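Local structure of amino acid ABC transporter, periplasmic amino acid-binding protein (Brucella ovis, 4Z9N) at residues 113-118 with 186-191; 135-140 with 160-165. The protein probably captures amino acids or related solutes in the periplasm for uptake by an ABC transporter, and here holds glutathione in its binding cleft. All coordinates share one frame; numbering follows the deposited sequence. Where two conformers were deposited one is given.

Overall arrangement
Both contacts lie in the same lobe, their centres about 14 Å apart, and both reach one mixed sheet. Along the chain the order is 113-118, 135-140, 160-165, 186-191, so contact 2 forms from chain lying between the two segments of contact 1. Strand 180-182 joins them: it pairs antiparallel with strand 101-117 and parallel with strand 134-138, and helix 185-192 follows it after two residues. The contacts also touch where Phe114 CE2 meets Ile135 CD1 at 4.0 Å. Each brings one residue to glutathione, Ser187 from contact 1 and Gln138 from contact 2, so helix and strand ends of this lobe together line part of the ligand pocket.

Contact 1: residues 113-118 with 186-191; sequences GFMINS and SSLYGV
Leu188 spreads its two methyl branches over strand 113-117. CD1 lies over the face of the peptide linking Gly113 to Phe114, 3.6 Å almost straight above Gly113 C, while CD2 turns to the side chain of Met115 and meets its CB at 3.8 Å. The leucine and the methionine run past each other in opposite directions, each covering the other's flank in purely apolar packing, and they account for most of the buried surface here. Met115 stretches toward the helix with CG anti to the backbone N (chi1 -175°) and the chain still extended as far as SD; a bend at chi3 of 68° then turns the terminal methyl toward Val191. In this way Met115 SD comes to 3.9 Å from Leu188 O, and Met115 CE touches Leu188 CD2 at 4.0 Å and, roughly at right angles to that contact, Val191 CG1 at 4.2 Å.

The packing is that of a helix laid on a sheet in an alpha/beta lobe of a periplasmic binding protein. Strand 113-117 and helix 186-191 run in nearly the same direction, 25° apart, with their axes 8.9 Å from each other at closest. Beside them lies strand 180-182: Met115 is backbone-bonded to its Tyr181, and Gly113 to Thr183 just beyond that strand. Tyr181 touches both Leu188 and Val191, and Tyr173 of helix 166-174 also touches Met115. The side chain of Phe114 leaves the strand away from the helix and packs on Ala127 and Thr182. In the first turn of 186-191, Ser187 touches the bound glutathione and Ser186 OG is hydrogen-bonded to Asp110 OD2.

Contact 2: residues 135-140 with 160-165; sequences ICVQAG and PVVFEK. With GSH (glutathione), chain U.
This is a parallel strand pair at the margin of the mixed sheet, joining strand 134-138 to strand 159-163. Four backbone bonds link them: Val161 N to Ile135 O, Val137 N to Val161 O, Phe163 N to Val137 O at 2.9 Å, and Ala139 N to Phe163 O. Neighbouring side chains alternate between the faces. On one, Phe163 sets ring atom CE1 3.5 Å from Cys136 CB, approaching it obliquely; Cys136 is disulfide-linked to Cys178. On the other, Val137 and Val162 lie side by side, and Val162 CG1, anti to its own N at chi1 176°, reaches Ala139 CB at 3.6 Å.

The strands and helix 142-153 between them form a beta-alpha-beta unit, and the end of its first strand delivers Gln138 to the ligand pocket. Extended beyond CG (chi2 -177°), the Gln138 amide grips the glycine end of glutathione at two points: OE1 accepts from the peptide nitrogen N3 at 2.9 Å, and NE2 donates to carboxylate oxygen O32 at 2.8 Å. With its oxygen accepting and its nitrogen donating to glutathione, the amide has its flip set; NE2 gives its other hydrogen to a water 3.1 Å away that lies near Ala139 O. Glu164 curls back over Ala139 CB, its OE1 salt-bridged to Lys71.

Contact 1: residues 113-118 with 186-191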
ATOM      1  N   GLY D 113      16.161   8.030 -12.230  1.00 13.17           N
ATOM      2  CA  GLY D 113      16.443   9.077 -13.192  1.00 15.59           C
ATOM      3  C   GLY D 113      17.926   9.200 -13.487  1.00 16.23           C
ATOM      4  O   GLY D 113      18.740   8.388 -13.015  1.00 16.25           O
ATOM      5  N   PHE D 114      18.264  10.200 -14.294  1.00 17.77           N
ATOM      6  CA  PHE D 114      19.635  10.468 -14.732  1.00 17.94           C
ATOM      7  C   PHE D 114      20.015  11.921 -14.488  1.00 17.92           C
ATOM      8  O   PHE D 114      19.201  12.816 -14.685  1.00 19.76           O
ATOM      9  CB  PHE D 114      19.801  10.157 -16.223  1.00 17.28           C
ATOM     10  CG  PHE D 114      19.592   8.723 -16.561  1.00 17.73           C
ATOM     11  CD1 PHE D 114      18.315   8.244 -16.844  1.00 18.70           C
ATOM     12  CD2 PHE D 114      20.663   7.843 -16.562  1.00 18.12           C
ATOM     13  CE1 PHE D 114      18.117   6.917 -17.146  1.00 18.03           C
ATOM     14  CE2 PHE D 114      20.477   6.503 -16.861  1.00 18.96           C
ATOM     15  CZ  PHE D 114      19.198   6.041 -17.154  1.00 18.92           C
ATOM     16  N   MET D 115      21.255  12.150 -14.074  1.00 18.46           N
ATOM     17  CA  MET D 115      21.749  13.510 -13.843  1.00 19.86           C
ATOM     18  C   MET D 115      23.012  13.762 -14.661  1.00 20.96           C
ATOM     19  O   MET D 115      23.864  12.873 -14.773  1.00 21.88           O
ATOM     20  CB  MET D 115      22.017  13.726 -12.356  1.00 22.18           C
ATOM     21  CG  MET D 115      22.425  15.152 -11.981  1.00 22.65           C
ATOM     22  SD  MET D 115      22.358  15.399 -10.188  1.00 21.69           S
ATOM     23  CE  MET D 115      23.696  14.337  -9.644  1.00 20.71           C
ATOM     24  N   ILE D 116      23.122  14.963 -15.231  1.00 22.46           N
ATOM     25  CA  ILE D 116      24.307  15.366 -15.983  1.00 26.26           C
ATOM     26  C   ILE D 116      24.786  16.731 -15.525  1.00 29.87           C
ATOM     27  O   ILE D 116      24.038  17.497 -14.915  1.00 25.69           O
ATOM     28  CB  ILE D 116      24.050  15.414 -17.501  1.00 26.33           C
ATOM     29  CG1 ILE D 116      22.910  16.392 -17.811  1.00 30.21           C
ATOM     30  CG2 ILE D 116      23.769  14.027 -18.059  1.00 23.07           C
ATOM     31  CD1 ILE D 116      22.880  16.885 -19.229  1.00 33.36           C
ATOM     32  N   ASN D 117      26.035  17.038 -15.848  1.00 26.62           N
ATOM     33  CA  ASN D 117      26.538  18.391 -15.699  1.00 28.54           C
ATOM     34  C   ASN D 117      26.205  19.123 -16.984  1.00 29.87           C
ATOM     35  O   ASN D 117      26.812  18.864 -18.023  1.00 34.16           O
ATOM     36  CB  ASN D 117      28.044  18.394 -15.426  1.00 33.51           C
ATOM     37  CG  ASN D 117      28.579  19.787 -15.159  1.00 31.50           C
ATOM     38  OD1 ASN D 117      28.241  20.736 -15.863  1.00 35.13           O
ATOM     39  ND2 ASN D 117      29.383  19.923 -14.112  1.00 33.54           N
ATOM     40  N   SER D 118      25.243  20.041 -16.911  1.00 30.53           N
ATOM     41  CA  SER D 118      24.757  20.737 -18.099  1.00 39.31           C
ATOM     42  C   SER D 118      25.788  21.719 -18.643  1.00 39.53           C
ATOM     43  O   SER D 118      25.683  22.169 -19.787  1.00 38.06           O
ATOM     44  CB  SER D 118      23.446  21.467 -17.796  1.00 40.55           C
ATOM     45  OG  SER D 118      23.626  22.449 -16.793  1.00 45.58           O
ATOM     46  N   SER D 186      15.025  11.175  -5.942  1.00 16.66           N
ATOM     47  CA  SER D 186      15.204  11.907  -4.681  1.00 19.24           C
ATOM     48  C   SER D 186      16.648  11.810  -4.234  1.00 19.99           C
ATOM     49  O   SER D 186      17.160  12.711  -3.582  1.00 19.34           O
ATOM     50  CB  SER D 186      14.275  11.390  -3.573  1.00 17.75           C
ATOM     51  OG  SER D 186      14.571  10.039  -3.233  1.00 18.03           O
ATOM     52  N   SER D 187      17.307  10.717  -4.603  1.00 17.39           N
ATOM     53  CA  SER D 187      18.703  10.533  -4.232  1.00 17.97           C
ATOM     54  C   SER D 187      19.605  11.463  -5.048  1.00 21.38           C
ATOM     55  O   SER D 187      20.622  11.964  -4.542  1.00 22.69           O
ATOM     56  CB  SER D 187      19.122   9.076  -4.445  1.00 20.35           C
ATOM     57  OG  SER D 187      18.367   8.205  -3.611  1.00 20.84           O
ATOM     58  N   LEU D 188      19.249  11.663  -6.317  1.00 18.72           N
ATOM     59  CA  LEU D 188      19.993  12.592  -7.175  1.00 23.23           C
ATOM     60  C   LEU D 188      19.991  14.004  -6.583  1.00 24.49           C
ATOM     61  O   LEU D 188      21.011  14.705  -6.646  1.00 22.01           O
ATOM     62  CB  LEU D 188      19.420  12.594  -8.599  1.00 19.39           C
ATOM     63  CG  LEU D 188      19.691  11.316  -9.409  1.00 18.59           C
ATOM     64  CD1 LEU D 188      18.902  11.315 -10.704  1.00 20.62           C
ATOM     65  CD2 LEU D 188      21.194  11.219  -9.687  1.00 19.29           C
ATOM     66  N   TYR D 189      18.863  14.422  -6.002  1.00 20.75           N
ATOM     67  CA  TYR D 189      18.817  15.705  -5.300  1.00 21.95           C
ATOM     68  C   TYR D 189      19.847  15.748  -4.171  1.00 22.67           C
ATOM     69  O   TYR D 189      20.504  16.767  -3.954  1.00 25.36           O
ATOM     70  CB  TYR D 189      17.419  15.977  -4.720  1.00 21.71           C
ATOM     71  CG  TYR D 189      16.397  16.531  -5.696  1.00 21.66           C
ATOM     72  CD1 TYR D 189      15.639  15.687  -6.505  1.00 20.52           C
ATOM     73  CD2 TYR D 189      16.170  17.898  -5.787  1.00 24.05           C
ATOM     74  CE1 TYR D 189      14.688  16.197  -7.384  1.00 24.62           C
ATOM     75  CE2 TYR D 189      15.229  18.416  -6.659  1.00 26.01           C
ATOM     76  CZ  TYR D 189      14.494  17.566  -7.458  1.00 28.29           C
ATOM     77  OH  TYR D 189      13.556  18.090  -8.324  1.00 29.99           O
ATOM     78  N   GLY D 190      19.969  14.648  -3.436  1.00 21.91           N
ATOM     79  CA  GLY D 190      20.888  14.591  -2.310  1.00 22.65           C
ATOM     80  C   GLY D 190      22.346  14.525  -2.727  1.00 23.34           C
ATOM     81  O   GLY D 190      23.205  15.213  -2.157  1.00 24.63           O
ATOM     82  N   VAL D 191      22.631  13.693  -3.722  1.00 22.57           N
ATOM     83  CA  VAL D 191      23.971  13.605  -4.278  1.00 23.23           C
ATOM     84  C   VAL D 191      24.417  14.955  -4.817  1.00 27.13           C
ATOM     85  O   VAL D 191      25.541  15.409  -4.552  1.00 25.76           O
ATOM     86  CB  VAL D 191      24.044  12.547  -5.384  1.00 22.24           C
ATOM     87  CG1 VAL D 191      25.346  12.699  -6.164  1.00 23.10           C
ATOM     88  CG2 VAL D 191      23.927  11.153  -4.783  1.00 22.68           C
TER

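Contact 2: residues 135-140 with 160-165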
ATOM      1  N   ILE D 135      28.060   6.091 -17.583  1.00 18.85           N
ATOM      2  CA  ILE D 135      27.114   6.405 -16.520  1.00 18.06           C
ATOM      3  C   ILE D 135      27.442   5.642 -15.248  1.00 23.10           C
ATOM      4  O   ILE D 135      27.469   4.404 -15.237  1.00 19.11           O
ATOM      5  CB  ILE D 135      25.680   6.127 -16.974  1.00 18.81           C
ATOM      6  CG1 ILE D 135      25.416   6.836 -18.310  1.00 22.02           C
ATOM      7  CG2 ILE D 135      24.687   6.598 -15.901  1.00 16.59           C
ATOM      8  CD1 ILE D 135      23.999   6.717 -18.795  1.00 22.78           C
ATOM      9  N   CYS D 136      27.651   6.371 -14.156  0.89 17.69           N
ATOM     10  CA  CYS D 136      28.014   5.696 -12.923  0.89 17.33           C
ATOM     11  C   CYS D 136      26.775   5.181 -12.227  0.89 16.17           C
ATOM     12  O   CYS D 136      25.694   5.775 -12.270  0.89 15.81           O
ATOM     13  CB  CYS D 136      28.814   6.592 -11.984  0.89 24.73           C
ATOM     14  SG  CYS D 136      27.910   7.929 -11.303  0.89 27.71           S
ATOM     15  N   VAL D 137      26.953   4.039 -11.592  1.00 15.71           N
ATOM     16  CA  VAL D 137      25.846   3.376 -10.901  1.00 16.54           C
ATOM     17  C   VAL D 137      26.455   2.487  -9.816  1.00 17.48           C
ATOM     18  O   VAL D 137      27.585   2.022  -9.961  1.00 15.99           O
ATOM     19  CB  VAL D 137      24.970   2.560 -11.883  1.00 14.86           C
ATOM     20  CG1 VAL D 137      25.740   1.356 -12.425  1.00 17.07           C
ATOM     21  CG2 VAL D 137      23.674   2.093 -11.200  1.00 13.73           C
ATOM     22  N   GLN D 138      25.716   2.251  -8.734  1.00 18.35           N
ATOM     23  CA  GLN D 138      26.206   1.337  -7.701  1.00 18.43           C
ATOM     24  C   GLN D 138      25.782  -0.105  -7.903  1.00 15.73           C
ATOM     25  O   GLN D 138      24.667  -0.384  -8.325  1.00 14.32           O
ATOM     26  CB  GLN D 138      25.753   1.789  -6.324  1.00 17.32           C
ATOM     27  CG  GLN D 138      26.752   2.679  -5.663  1.00 19.50           C
ATOM     28  CD  GLN D 138      26.319   3.051  -4.277  1.00 22.88           C
ATOM     29  OE1 GLN D 138      25.770   4.119  -4.072  1.00 20.40           O
ATOM     30  NE2 GLN D 138      26.542   2.159  -3.318  1.00 21.88           N
ATOM     31  N   ALA D 139      26.704  -1.009  -7.602  1.00 16.12           N
ATOM     32  CA  ALA D 139      26.403  -2.436  -7.567  1.00 17.36           C
ATOM     33  C   ALA D 139      25.407  -2.738  -6.441  1.00 18.25           C
ATOM     34  O   ALA D 139      25.327  -1.997  -5.448  1.00 16.34           O
ATOM     35  CB  ALA D 139      27.688  -3.240  -7.373  1.00 18.80           C
ATOM     36  N   GLY D 140      24.676  -3.839  -6.595  1.00 16.31           N
ATOM     37  CA  GLY D 140      23.724  -4.281  -5.593  1.00 17.25           C
ATOM     38  C   GLY D 140      22.480  -3.407  -5.517  1.00 15.55           C
ATOM     39  O   GLY D 140      21.885  -3.293  -4.456  1.00 16.54           O
ATOM     40  N   PRO D 160      27.987   1.388 -18.690  1.00 18.55           N
ATOM     41  CA  PRO D 160      27.917   1.565 -17.236  1.00 14.40           C
ATOM     42  C   PRO D 160      29.312   1.591 -16.624  1.00 18.23           C
ATOM     43  O   PRO D 160      30.240   0.968 -17.156  1.00 19.88           O
ATOM     44  CB  PRO D 160      27.172   0.310 -16.769  1.00 13.33           C
ATOM     45  CG  PRO D 160      27.651  -0.730 -17.765  1.00 14.71           C
ATOM     46  CD  PRO D 160      27.644   0.009 -19.084  1.00 14.76           C
ATOM     47  N   VAL D 161      29.462   2.337 -15.536  1.00 17.69           N
ATOM     48  CA  VAL D 161      30.652   2.270 -14.716  1.00 17.44           C
ATOM     49  C   VAL D 161      30.167   1.942 -13.314  1.00 20.52           C
ATOM     50  O   VAL D 161      29.461   2.750 -12.703  1.00 16.45           O
ATOM     51  CB  VAL D 161      31.443   3.589 -14.756  1.00 19.43           C
ATOM     52  CG1 VAL D 161      32.747   3.431 -14.028  1.00 21.42           C
ATOM     53  CG2 VAL D 161      31.661   4.052 -16.196  1.00 20.27           C
ATOM     54  N   VAL D 162      30.510   0.758 -12.813  1.00 18.04           N
ATOM     55  CA  VAL D 162      29.907   0.256 -11.582  1.00 18.86           C
ATOM     56  C   VAL D 162      30.816   0.427 -10.381  1.00 17.50           C
ATOM     57  O   VAL D 162      32.005   0.064 -10.418  1.00 19.16           O
ATOM     58  CB  VAL D 162      29.520  -1.220 -11.725  1.00 22.14           C
ATOM     59  CG1 VAL D 162      28.983  -1.747 -10.406  1.00 17.20           C
ATOM     60  CG2 VAL D 162      28.503  -1.389 -12.839  1.00 24.00           C
ATOM     61  N   PHE D 163      30.242   0.963  -9.304  1.00 17.32           N
ATOM     62  CA  PHE D 163      30.986   1.277  -8.096  1.00 19.11           C
ATOM     63  C   PHE D 163      30.471   0.536  -6.886  1.00 20.78           C
ATOM     64  O   PHE D 163      29.288   0.212  -6.804  1.00 17.73           O
ATOM     65  CB  PHE D 163      30.941   2.782  -7.819  1.00 23.22           C
ATOM     66  CG  PHE D 163      31.643   3.580  -8.846  1.00 23.63           C
ATOM     67  CD1 PHE D 163      30.970   4.008  -9.972  1.00 24.05           C
ATOM     68  CD2 PHE D 163      32.992   3.859  -8.720  1.00 26.04           C
ATOM     69  CE1 PHE D 163      31.630   4.713 -10.945  1.00 25.11           C
ATOM     70  CE2 PHE D 163      33.653   4.575  -9.694  1.00 28.73           C
ATOM     71  CZ  PHE D 163      32.964   5.003 -10.809  1.00 25.34           C
ATOM     72  N   GLU D 164      31.362   0.304  -5.927  1.00 20.71           N
ATOM     73  CA  GLU D 164      30.985  -0.408  -4.712  1.00 26.62           C
ATOM     74  C   GLU D 164      30.529   0.519  -3.593  1.00 26.58           C
ATOM     75  O   GLU D 164      29.814   0.094  -2.698  1.00 26.93           O
ATOM     76  CB  GLU D 164      32.151  -1.261  -4.208  1.00 30.01           C
ATOM     77  CG  GLU D 164      32.623  -2.303  -5.207  1.00 30.60           C
ATOM     78  CD  GLU D 164      31.510  -3.239  -5.634  1.00 31.20           C
ATOM     79  OE1 GLU D 164      30.866  -3.851  -4.756  1.00 30.51           O
ATOM     80  OE2 GLU D 164      31.268  -3.348  -6.853  1.00 31.60           O
ATOM     81  N   LYS D 165      30.961   1.775  -3.640  1.00 22.98           N
ATOM     82  CA  LYS D 165      30.669   2.734  -2.578  1.00 28.44           C
ATOM     83  C   LYS D 165      30.160   4.040  -3.178  1.00 26.25           C
ATOM     84  O   LYS D 165      30.583   4.432  -4.260  1.00 24.55           O
ATOM     85  CB  LYS D 165      31.914   2.993  -1.723  1.00 37.69           C
ATOM     86  CG  LYS D 165      32.441   1.762  -1.013  1.00 38.72           C
ATOM     87  CD  LYS D 165      33.617   2.108  -0.118  1.00 45.60           C
ATOM     88  CE  LYS D 165      33.712   1.133   1.048  1.00 49.49           C
ATOM     89  NZ  LYS D 165      35.028   1.207   1.738  1.00 57.44           N
TER
HETATM   90  N1  GSH U 401      16.421   2.225  -4.270  1.00 12.03           N
HETATM   91  CA1 GSH U 401      17.499   1.515  -4.961  1.00 10.27           C
HETATM   92  C1  GSH U 401      17.580   0.096  -4.403  1.00 12.10           C
HETATM   93  O11 GSH U 401      18.346  -0.739  -4.958  1.00 15.66           O
HETATM   94  O12 GSH U 401      16.900  -0.243  -3.394  1.00 11.89           O
HETATM   95  CB1 GSH U 401      18.864   2.191  -4.749  1.00  9.38           C
HETATM   96  CG1 GSH U 401      19.176   2.224  -3.240  1.00 10.87           C
HETATM   97  CD1 GSH U 401      20.626   2.655  -3.048  1.00 16.59           C
HETATM   98  OE1 GSH U 401      21.406   1.985  -2.445  1.00 17.25           O
HETATM   99  N2  GSH U 401      21.035   3.919  -3.612  1.00 15.97           N
HETATM  100  CA2 GSH U 401      22.422   4.314  -3.449  1.00 18.95           C
HETATM  101  C2  GSH U 401      22.801   4.502  -1.972  1.00 16.60           C
HETATM  102  O2  GSH U 401      22.009   4.662  -1.100  1.00 16.80           O
HETATM  103  CB2 GSH U 401      22.737   5.534  -4.321  1.00 18.47           C
HETATM  104  SG2 GSH U 401      21.934   7.043  -3.714  1.00 23.59           S
HETATM  105  N3  GSH U 401      24.212   4.424  -1.657  1.00 16.84           N
HETATM  106  CA3 GSH U 401      24.651   4.581  -0.297  1.00 20.58           C
HETATM  107  C3  GSH U 401      25.557   3.402   0.058  1.00 19.23           C
HETATM  108  O31 GSH U 401      26.241   3.464   1.113  1.00 23.49           O
HETATM  109  O32 GSH U 401      25.609   2.375  -0.686  1.00 19.53           O
HETATM  110  O   HOH W   1      27.276  -0.686  -4.163  1.00 25.52           O